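Local coordinates for protein lipid II:glycine glycyltransferase (Staphylococcus aureus, PDB 6SNR) that probably attaches the first glycine of the pentaglycine interpeptide bridge to the lysine side chain of lipid II, taking it from glycyl-tRNA(Gly) during staphylococcal cell-wall synthesis, at residues E135-M148 / G356-L370. Numbering follows the deposited sequence.
Sequences EGLSKDYIQPRMTM and GTDNDPDKDSEHYGL
Two antiparallel neighbours in a mixed beta-sheet of this FemABX-family transferase part company here: Thr147 and Gly356 form a non-hydrogen-bonded pair, their CA atoms 4.3 Å apart, and beyond them the loop of residues 135-145 meets the loop leading from Gly356 to helix 368-374. One backbone bond closes the strand end, from Thr357 N to Met146 O (3.0 Å); the same oxygen also receives a CA-H contact from Gly356. Farther along, the carboxylate of Asp358 reaches back to the turn Glu135-Ser138, and Leu137 N donates to its OD1 at 2.9 Å, nearly along the C-O axis. Glu135 bends at chi2 (-82°), bringing its own carboxylate against the first: OE2 lies 3.3 Å from Asp358 OD2, a close approach of two acidic groups that would probably raise the proton affinity of one or both. Leu137 carries the apolar part of the contact. Its CD1 sits over one face of the His367 ring, 3.7 Å from the centroid, a CH-pi contact, while Glu366 CG lies over the opposite face; that same methyl also touches Leu370 CD1. From the same loop as Leu137, Pro144 packs its CB on Gly356 CA. Met146 and Met148 leave the strand toward residues 356-370, with Thr147 between them turned away: the extended chain of Met146 lays SD against Asn359 CB (3.7 Å), and Met148 CG meets the methyl CG2 of Thr357 at 3.5 Å. With chi1 at -169°, Thr357 OG1 lies anti to the backbone N and donates to Asp358 O, which leaves CG2 to face Met148. Trp371 of helix 368-374 touches both Met148 and Thr357, Lys374 of that helix binds Gly356 O, and strand 380-383 runs along the other edge of strand 146-151, bonded through Ser382 to Thr147.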
ATOM      1  N   GLU A 135      -4.818  19.157  -9.714  1.00 21.96           N
ATOM      2  CA  GLU A 135      -5.210  18.411  -8.519  1.00 22.62           C
ATOM      3  C   GLU A 135      -4.464  17.076  -8.414  1.00 22.14           C
ATOM      4  O   GLU A 135      -4.106  16.486  -9.449  1.00 20.69           O
ATOM      5  CB  GLU A 135      -6.708  18.120  -8.429  1.00 25.60           C
ATOM      6  CG  GLU A 135      -7.542  19.264  -7.823  1.00 29.48           C
ATOM      7  CD  GLU A 135      -7.474  19.225  -6.284  1.00 24.45           C
ATOM      8  OE1 GLU A 135      -6.503  19.711  -5.705  1.00 45.51           O
ATOM      9  OE2 GLU A 135      -8.319  18.621  -5.655  1.00 40.63           O
ATOM     10  N   GLY A 136      -4.306  16.581  -7.190  1.00 20.53           N
ATOM     11  CA  GLY A 136      -3.535  15.317  -7.006  1.00 20.39           C
ATOM     12  C   GLY A 136      -4.115  14.165  -7.840  1.00 22.37           C
ATOM     13  O   GLY A 136      -3.355  13.344  -8.411  1.00 21.71           O
ATOM     14  N   LEU A 137      -5.440  14.084  -7.961  1.00 19.65           N
ATOM     15  CA  LEU A 137      -6.074  13.021  -8.771  1.00 21.07           C
ATOM     16  C   LEU A 137      -6.712  13.496 -10.080  1.00 19.00           C
ATOM     17  O   LEU A 137      -7.645  12.853 -10.583  1.00 23.20           O
ATOM     18  CB  LEU A 137      -7.064  12.238  -7.927  1.00 20.55           C
ATOM     19  CG  LEU A 137      -6.516  11.372  -6.807  1.00 21.01           C
ATOM     20  CD1 LEU A 137      -7.575  10.929  -5.816  1.00 24.23           C
ATOM     21  CD2 LEU A 137      -5.797  10.184  -7.454  1.00 22.53           C
ATOM     22  N   SER A 138      -6.170  14.540 -10.682  1.00 21.47           N
ATOM     23  CA  SER A 138      -6.588  15.022 -11.966  1.00 22.49           C
ATOM     24  C   SER A 138      -6.582  13.901 -12.990  1.00 26.40           C
ATOM     25  O   SER A 138      -5.627  13.118 -13.058  1.00 25.67           O
ATOM     26  CB  SER A 138      -5.681  16.149 -12.467  1.00 24.61           C
ATOM     27  OG  SER A 138      -6.057  16.566 -13.777  1.00 25.40           O
ATOM     28  N   LYS A 139      -7.647  13.817 -13.764  1.00 26.75           N
ATOM     29  CA  LYS A 139      -7.644  12.919 -14.942  1.00 27.21           C
ATOM     30  C   LYS A 139      -6.667  13.362 -16.074  1.00 25.76           C
ATOM     31  O   LYS A 139      -6.493  12.636 -17.069  1.00 26.54           O
ATOM     32  CB  LYS A 139      -9.086  12.772 -15.462  1.00 29.10           C
ATOM     33  N   ASP A 140      -5.992  14.505 -15.942  1.00 23.24           N
ATOM     34  CA  ASP A 140      -5.057  15.002 -16.968  1.00 23.87           C
ATOM     35  C   ASP A 140      -3.712  14.261 -16.991  1.00 24.08           C
ATOM     36  O   ASP A 140      -2.870  14.458 -17.890  1.00 26.60           O
ATOM     37  CB  ASP A 140      -4.818  16.508 -16.802  1.00 26.15           C
ATOM     38  CG  ASP A 140      -5.977  17.330 -17.270  1.00 33.24           C
ATOM     39  OD1 ASP A 140      -7.077  16.753 -17.432  1.00 38.51           O
ATOM     40  OD2 ASP A 140      -5.754  18.548 -17.475  1.00 41.35           O
ATOM     41  N   TYR A 141      -3.494  13.432 -15.986  1.00 21.66           N
ATOM     42  CA  TYR A 141      -2.321  12.584 -16.005  1.00 22.49           C
ATOM     43  C   TYR A 141      -2.642  11.194 -15.475  1.00 21.93           C
ATOM     44  O   TYR A 141      -3.636  10.978 -14.832  1.00 22.53           O
ATOM     45  CB  TYR A 141      -1.165  13.246 -15.273  1.00 20.85           C
ATOM     46  CG  TYR A 141      -1.491  14.300 -14.199  1.00 20.60           C
ATOM     47  CD1 TYR A 141      -1.921  13.916 -12.975  1.00 20.00           C
ATOM     48  CD2 TYR A 141      -1.221  15.660 -14.416  1.00 21.17           C
ATOM     49  CE1 TYR A 141      -2.137  14.824 -11.965  1.00 20.56           C
ATOM     50  CE2 TYR A 141      -1.443  16.609 -13.402  1.00 20.71           C
ATOM     51  CZ  TYR A 141      -1.929  16.169 -12.193  1.00 20.96           C
ATOM     52  OH  TYR A 141      -2.106  17.068 -11.176  1.00 22.98           O
ATOM     53  N   ILE A 142      -1.750  10.228 -15.787  1.00 19.17           N
ATOM     54  CA  ILE A 142      -2.019   8.835 -15.523  1.00 18.33           C
ATOM     55  C   ILE A 142      -1.950   8.446 -14.033  1.00 18.71           C
ATOM     56  O   ILE A 142      -2.843   7.758 -13.532  1.00 21.70           O
ATOM     57  CB  ILE A 142      -1.070   7.943 -16.349  1.00 18.83           C
ATOM     58  CG1 ILE A 142      -1.259   8.225 -17.838  1.00 18.25           C
ATOM     59  CG2 ILE A 142      -1.307   6.468 -16.041  1.00 20.86           C
ATOM     60  CD1 ILE A 142      -0.276   7.446 -18.726  1.00 18.72           C
ATOM     61  N   GLN A 143      -0.885   8.829 -13.379  1.00 17.44           N
ATOM     62  CA  GLN A 143      -0.695   8.496 -11.979  1.00 18.14           C
ATOM     63  C   GLN A 143      -1.178   9.640 -11.096  1.00 18.25           C
ATOM     64  O   GLN A 143      -1.210  10.790 -11.514  1.00 17.59           O
ATOM     65  CB  GLN A 143       0.764   8.224 -11.649  1.00 17.57           C
ATOM     66  CG  GLN A 143       1.406   7.074 -12.444  1.00 18.65           C
ATOM     67  CD  GLN A 143       0.761   5.743 -12.252  1.00 18.56           C
ATOM     68  OE1 GLN A 143       0.257   5.414 -11.154  1.00 19.54           O
ATOM     69  NE2 GLN A 143       0.750   4.922 -13.319  1.00 17.89           N
ATOM     70  N   PRO A 144      -1.477   9.307  -9.836  1.00 17.67           N
ATOM     71  CA  PRO A 144      -1.677  10.434  -8.894  1.00 17.74           C
ATOM     72  C   PRO A 144      -0.411  11.275  -8.757  1.00 17.47           C
ATOM     73  O   PRO A 144       0.731  10.776  -8.707  1.00 18.52           O
ATOM     74  CB  PRO A 144      -1.977   9.737  -7.570  1.00 17.24           C
ATOM     75  CG  PRO A 144      -2.359   8.317  -7.883  1.00 19.79           C
ATOM     76  CD  PRO A 144      -1.631   8.003  -9.187  1.00 17.93           C
ATOM     77  N   ARG A 145      -0.592  12.601  -8.700  1.00 17.45           N
ATOM     78  CA  ARG A 145       0.495  13.533  -8.491  1.00 16.21           C
ATOM     79  C   ARG A 145       0.701  13.827  -7.014  1.00 15.88           C
ATOM     80  O   ARG A 145       1.661  14.464  -6.646  1.00 17.90           O
ATOM     81  CB  ARG A 145       0.251  14.856  -9.276  1.00 17.79           C
ATOM     82  CG  ARG A 145       1.484  15.722  -9.332  1.00 18.43           C
ATOM     83  CD  ARG A 145       1.349  16.970 -10.216  1.00 20.43           C
ATOM     84  NE  ARG A 145       0.452  17.964  -9.614  1.00 21.21           N
ATOM     85  CZ  ARG A 145       0.830  18.820  -8.669  1.00 20.22           C
ATOM     86  NH1 ARG A 145       2.053  18.788  -8.171  1.00 20.54           N
ATOM     87  NH2 ARG A 145      -0.057  19.675  -8.167  1.00 22.10           N
ATOM     88  N   MET A 146      -0.247  13.391  -6.165  1.00 16.85           N
ATOM     89  CA  MET A 146      -0.098  13.468  -4.728  1.00 16.90           C
ATOM     90  C   MET A 146      -0.471  12.128  -4.128  1.00 16.50           C
ATOM     91  O   MET A 146      -1.489  11.549  -4.511  1.00 16.22           O
ATOM     92  CB  MET A 146      -1.007  14.593  -4.153  1.00 17.19           C
ATOM     93  CG  MET A 146      -0.741  15.934  -4.761  1.00 18.55           C
ATOM     94  SD  MET A 146      -2.032  17.136  -4.240  1.00 20.93           S
ATOM     95  CE  MET A 146      -1.537  18.467  -5.299  1.00 23.61           C
ATOM     96  N   THR A 147       0.322  11.703  -3.152  1.00 15.62           N
ATOM     97  CA  THR A 147       0.065  10.516  -2.358  1.00 17.08           C
ATOM     98  C   THR A 147       0.202  10.805  -0.877  1.00 17.53           C
ATOM     99  O   THR A 147       0.694  11.870  -0.495  1.00 17.96           O
ATOM    100  CB  THR A 147       0.969   9.328  -2.732  1.00 18.62           C
ATOM    101  OG1 THR A 147       2.340   9.652  -2.502  1.00 19.39           O
ATOM    102  CG2 THR A 147       0.704   8.903  -4.167  1.00 18.39           C
ATOM    103  N   MET A 148      -0.216   9.858  -0.061  1.00 17.17           N
ATOM    104  CA  MET A 148      -0.120   9.983   1.379  1.00 17.46           C
ATOM    105  C   MET A 148       0.776   8.916   1.952  1.00 17.49           C
ATOM    106  O   MET A 148       0.515   7.703   1.790  1.00 17.46           O
ATOM    107  CB  MET A 148      -1.514   9.900   2.016  1.00 17.84           C
ATOM    108  CG  MET A 148      -2.450  10.971   1.499  1.00 19.72           C
ATOM    109  SD  MET A 148      -2.144  12.604   2.210  1.00 20.33           S
ATOM    110  CE  MET A 148      -3.066  12.446   3.745  1.00 22.82           C
ATOM    111  N   GLY A 356      -3.012   7.565  -3.893  1.00 16.65           N
ATOM    112  CA  GLY A 356      -3.407   8.887  -4.316  1.00 16.34           C
ATOM    113  C   GLY A 356      -4.407   9.641  -3.458  1.00 16.64           C
ATOM    114  O   GLY A 356      -5.246   9.045  -2.794  1.00 17.84           O
ATOM    115  N   THR A 357      -4.339  10.947  -3.612  1.00 16.98           N
ATOM    116  CA  THR A 357      -5.284  11.872  -2.972  1.00 17.40           C
ATOM    117  C   THR A 357      -5.264  13.186  -3.705  1.00 18.42           C
ATOM    118  O   THR A 357      -4.269  13.572  -4.280  1.00 17.58           O
ATOM    119  CB  THR A 357      -4.907  12.051  -1.479  1.00 18.01           C
ATOM    120  OG1 THR A 357      -5.986  12.747  -0.784  1.00 17.96           O
ATOM    121  CG2 THR A 357      -3.638  12.803  -1.283  1.00 18.87           C
ATOM    122  N   ASP A 358      -6.371  13.951  -3.585  1.00 18.23           N
ATOM    123  CA  ASP A 358      -6.331  15.383  -3.677  1.00 19.40           C
ATOM    124  C   ASP A 358      -5.858  16.012  -2.365  1.00 18.62           C
ATOM    125  O   ASP A 358      -5.944  15.406  -1.303  1.00 19.46           O
ATOM    126  CB  ASP A 358      -7.763  15.940  -3.976  1.00 19.50           C
ATOM    127  CG  ASP A 358      -8.258  15.634  -5.370  1.00 22.51           C
ATOM    128  OD1 ASP A 358      -7.451  15.507  -6.350  1.00 21.01           O
ATOM    129  OD2 ASP A 358      -9.518  15.574  -5.546  1.00 26.34           O
ATOM    130  N   ASN A 359      -5.319  17.220  -2.475  1.00 19.08           N
ATOM    131  CA  ASN A 359      -4.901  17.977  -1.285  1.00 19.63           C
ATOM    132  C   ASN A 359      -6.111  18.656  -0.627  1.00 21.30           C
ATOM    133  O   ASN A 359      -6.548  19.659  -1.132  1.00 20.96           O
ATOM    134  CB  ASN A 359      -3.890  19.033  -1.656  1.00 20.42           C
ATOM    135  CG  ASN A 359      -3.289  19.751  -0.432  1.00 23.69           C
ATOM    136  OD1 ASN A 359      -3.662  19.463   0.695  1.00 25.47           O
ATOM    137  ND2 ASN A 359      -2.353  20.673  -0.654  1.00 25.55           N
ATOM    138  N   ASP A 360      -6.595  18.076   0.464  1.00 23.98           N
ATOM    139  CA  ASP A 360      -7.670  18.646   1.315  1.00 22.23           C
ATOM    140  C   ASP A 360      -8.891  19.019   0.505  1.00 23.18           C
ATOM    141  O   ASP A 360      -9.314  20.195   0.478  1.00 21.55           O
ATOM    142  CB  ASP A 360      -7.137  19.852   2.037  1.00 21.68           C
ATOM    143  CG  ASP A 360      -8.104  20.360   3.138  1.00 23.44           C
ATOM    144  OD1 ASP A 360      -8.766  19.540   3.770  1.00 23.76           O
ATOM    145  OD2 ASP A 360      -8.193  21.591   3.281  1.00 26.56           O
ATOM    146  N   PRO A 361      -9.477  18.041  -0.214  1.00 22.15           N
ATOM    147  CA  PRO A 361     -10.656  18.354  -0.990  1.00 21.95           C
ATOM    148  C   PRO A 361     -11.876  18.679  -0.109  1.00 21.67           C
ATOM    149  O   PRO A 361     -11.926  18.265   1.040  1.00 24.68           O
ATOM    150  CB  PRO A 361     -10.910  17.056  -1.771  1.00 21.68           C
ATOM    151  CG  PRO A 361     -10.385  15.999  -0.877  1.00 21.94           C
ATOM    152  CD  PRO A 361      -9.192  16.579  -0.195  1.00 22.50           C
ATOM    153  N   ASP A 362     -12.837  19.388  -0.695  1.00 28.57           N
ATOM    154  CA  ASP A 362     -14.151  19.620  -0.059  1.00 29.60           C
ATOM    155  C   ASP A 362     -14.971  18.317   0.032  1.00 34.19           C
ATOM    156  O   ASP A 362     -14.710  17.335  -0.669  1.00 31.39           O
ATOM    157  CB  ASP A 362     -14.942  20.675  -0.873  1.00 28.10           C
ATOM    158  CG  ASP A 362     -14.374  22.118  -0.753  1.00 27.50           C
ATOM    159  OD1 ASP A 362     -13.524  22.432   0.107  1.00 26.49           O
ATOM    160  OD2 ASP A 362     -14.784  22.961  -1.582  1.00 29.64           O
ATOM    161  N   LYS A 363     -16.016  18.337   0.859  1.00 35.54           N
ATOM    162  CA  LYS A 363     -16.760  17.121   1.208  1.00 36.84           C
ATOM    163  C   LYS A 363     -17.669  16.633   0.076  1.00 38.64           C
ATOM    164  O   LYS A 363     -18.004  15.442   0.012  1.00 40.34           O
ATOM    165  CB  LYS A 363     -17.539  17.343   2.513  1.00 39.79           C
ATOM    166  N   ASP A 364     -18.012  17.531  -0.844  1.00 36.90           N
ATOM    167  CA  ASP A 364     -18.840  17.191  -1.994  1.00 40.94           C
ATOM    168  C   ASP A 364     -18.031  16.585  -3.144  1.00 41.19           C
ATOM    169  O   ASP A 364     -18.609  16.169  -4.147  1.00 43.66           O
ATOM    170  CB  ASP A 364     -19.586  18.433  -2.492  1.00 40.09           C
ATOM    171  N   SER A 365     -16.702  16.520  -3.021  1.00 38.26           N
ATOM    172  CA  SER A 365     -15.906  16.068  -4.158  1.00 37.77           C
ATOM    173  C   SER A 365     -15.760  14.539  -4.139  1.00 33.41           C
ATOM    174  O   SER A 365     -15.867  13.905  -3.103  1.00 35.01           O
ATOM    175  CB  SER A 365     -14.562  16.790  -4.199  1.00 40.16           C
ATOM    176  OG  SER A 365     -13.794  16.475  -3.069  1.00 38.61           O
ATOM    177  N   GLU A 366     -15.561  13.946  -5.307  1.00 34.88           N
ATOM    178  CA  GLU A 366     -15.568  12.481  -5.424  1.00 34.22           C
ATOM    179  C   GLU A 366     -14.481  11.773  -4.604  1.00 30.59           C
ATOM    180  O   GLU A 366     -14.665  10.626  -4.191  1.00 33.83           O
ATOM    181  CB  GLU A 366     -15.502  12.039  -6.888  1.00 38.20           C
ATOM    182  CG  GLU A 366     -14.367  12.622  -7.711  1.00 41.12           C
ATOM    183  CD  GLU A 366     -14.328  12.083  -9.138  1.00 44.43           C
ATOM    184  OE1 GLU A 366     -14.318  12.900 -10.072  1.00 51.16           O
ATOM    185  OE2 GLU A 366     -14.293  10.849  -9.341  1.00 50.08           O
ATOM    186  N   HIS A 367     -13.372  12.469  -4.362  1.00 28.67           N
ATOM    187  CA  HIS A 367     -12.231  11.889  -3.636  1.00 28.93           C
ATOM    188  C   HIS A 367     -12.102  12.251  -2.135  1.00 27.95           C
ATOM    189  O   HIS A 367     -11.096  11.926  -1.486  1.00 26.24           O
ATOM    190  CB  HIS A 367     -10.915  12.251  -4.348  1.00 29.46           C
ATOM    191  CG  HIS A 367     -10.936  11.988  -5.816  1.00 30.18           C
ATOM    192  ND1 HIS A 367     -11.259  10.761  -6.347  1.00 31.25           N
ATOM    193  CD2 HIS A 367     -10.654  12.788  -6.869  1.00 32.79           C
ATOM    194  CE1 HIS A 367     -11.197  10.819  -7.660  1.00 31.38           C
ATOM    195  NE2 HIS A 367     -10.847  12.039  -8.005  1.00 32.55           N
ATOM    196  N   TYR A 368     -13.105  12.912  -1.538  1.00 26.19           N
ATOM    197  CA  TYR A 368     -13.005  13.246  -0.140  1.00 26.29           C
ATOM    198  C   TYR A 368     -12.734  12.036   0.777  1.00 24.04           C
ATOM    199  O   TYR A 368     -11.932  12.113   1.707  1.00 22.73           O
ATOM    200  CB  TYR A 368     -14.293  13.966   0.338  1.00 27.86           C
ATOM    201  CG  TYR A 368     -14.209  14.291   1.799  1.00 28.65           C
ATOM    202  CD1 TYR A 368     -13.410  15.328   2.243  1.00 31.49           C
ATOM    203  CD2 TYR A 368     -14.884  13.526   2.753  1.00 31.65           C
ATOM    204  CE1 TYR A 368     -13.293  15.616   3.585  1.00 32.12           C
ATOM    205  CE2 TYR A 368     -14.785  13.806   4.111  1.00 31.78           C
ATOM    206  CZ  TYR A 368     -13.993  14.852   4.518  1.00 34.79           C
ATOM    207  OH  TYR A 368     -13.884  15.137   5.854  1.00 38.51           O
ATOM    208  N   GLY A 369     -13.366  10.900   0.508  1.00 23.73           N
ATOM    209  CA  GLY A 369     -13.234   9.761   1.387  1.00 23.46           C
ATOM    210  C   GLY A 369     -11.790   9.267   1.457  1.00 22.74           C
ATOM    211  O   GLY A 369     -11.297   8.860   2.529  1.00 22.59           O
ATOM    212  N   LEU A 370     -11.089   9.360   0.330  1.00 22.80           N
ATOM    213  CA  LEU A 370      -9.658   8.981   0.347  1.00 20.04           C
ATOM    214  C   LEU A 370      -8.829   9.846   1.282  1.00 19.53           C
ATOM    215  O   LEU A 370      -7.896   9.365   1.936  1.00 19.71           O
ATOM    216  CB  LEU A 370      -9.045   9.075  -1.057  1.00 21.36           C
ATOM    217  CG  LEU A 370      -9.661   8.158  -2.106  1.00 22.74           C
ATOM    218  CD1 LEU A 370      -9.173   8.511  -3.500  1.00 24.11           C
ATOM    219  CD2 LEU A 370      -9.387   6.703  -1.795  1.00 25.67           C
TER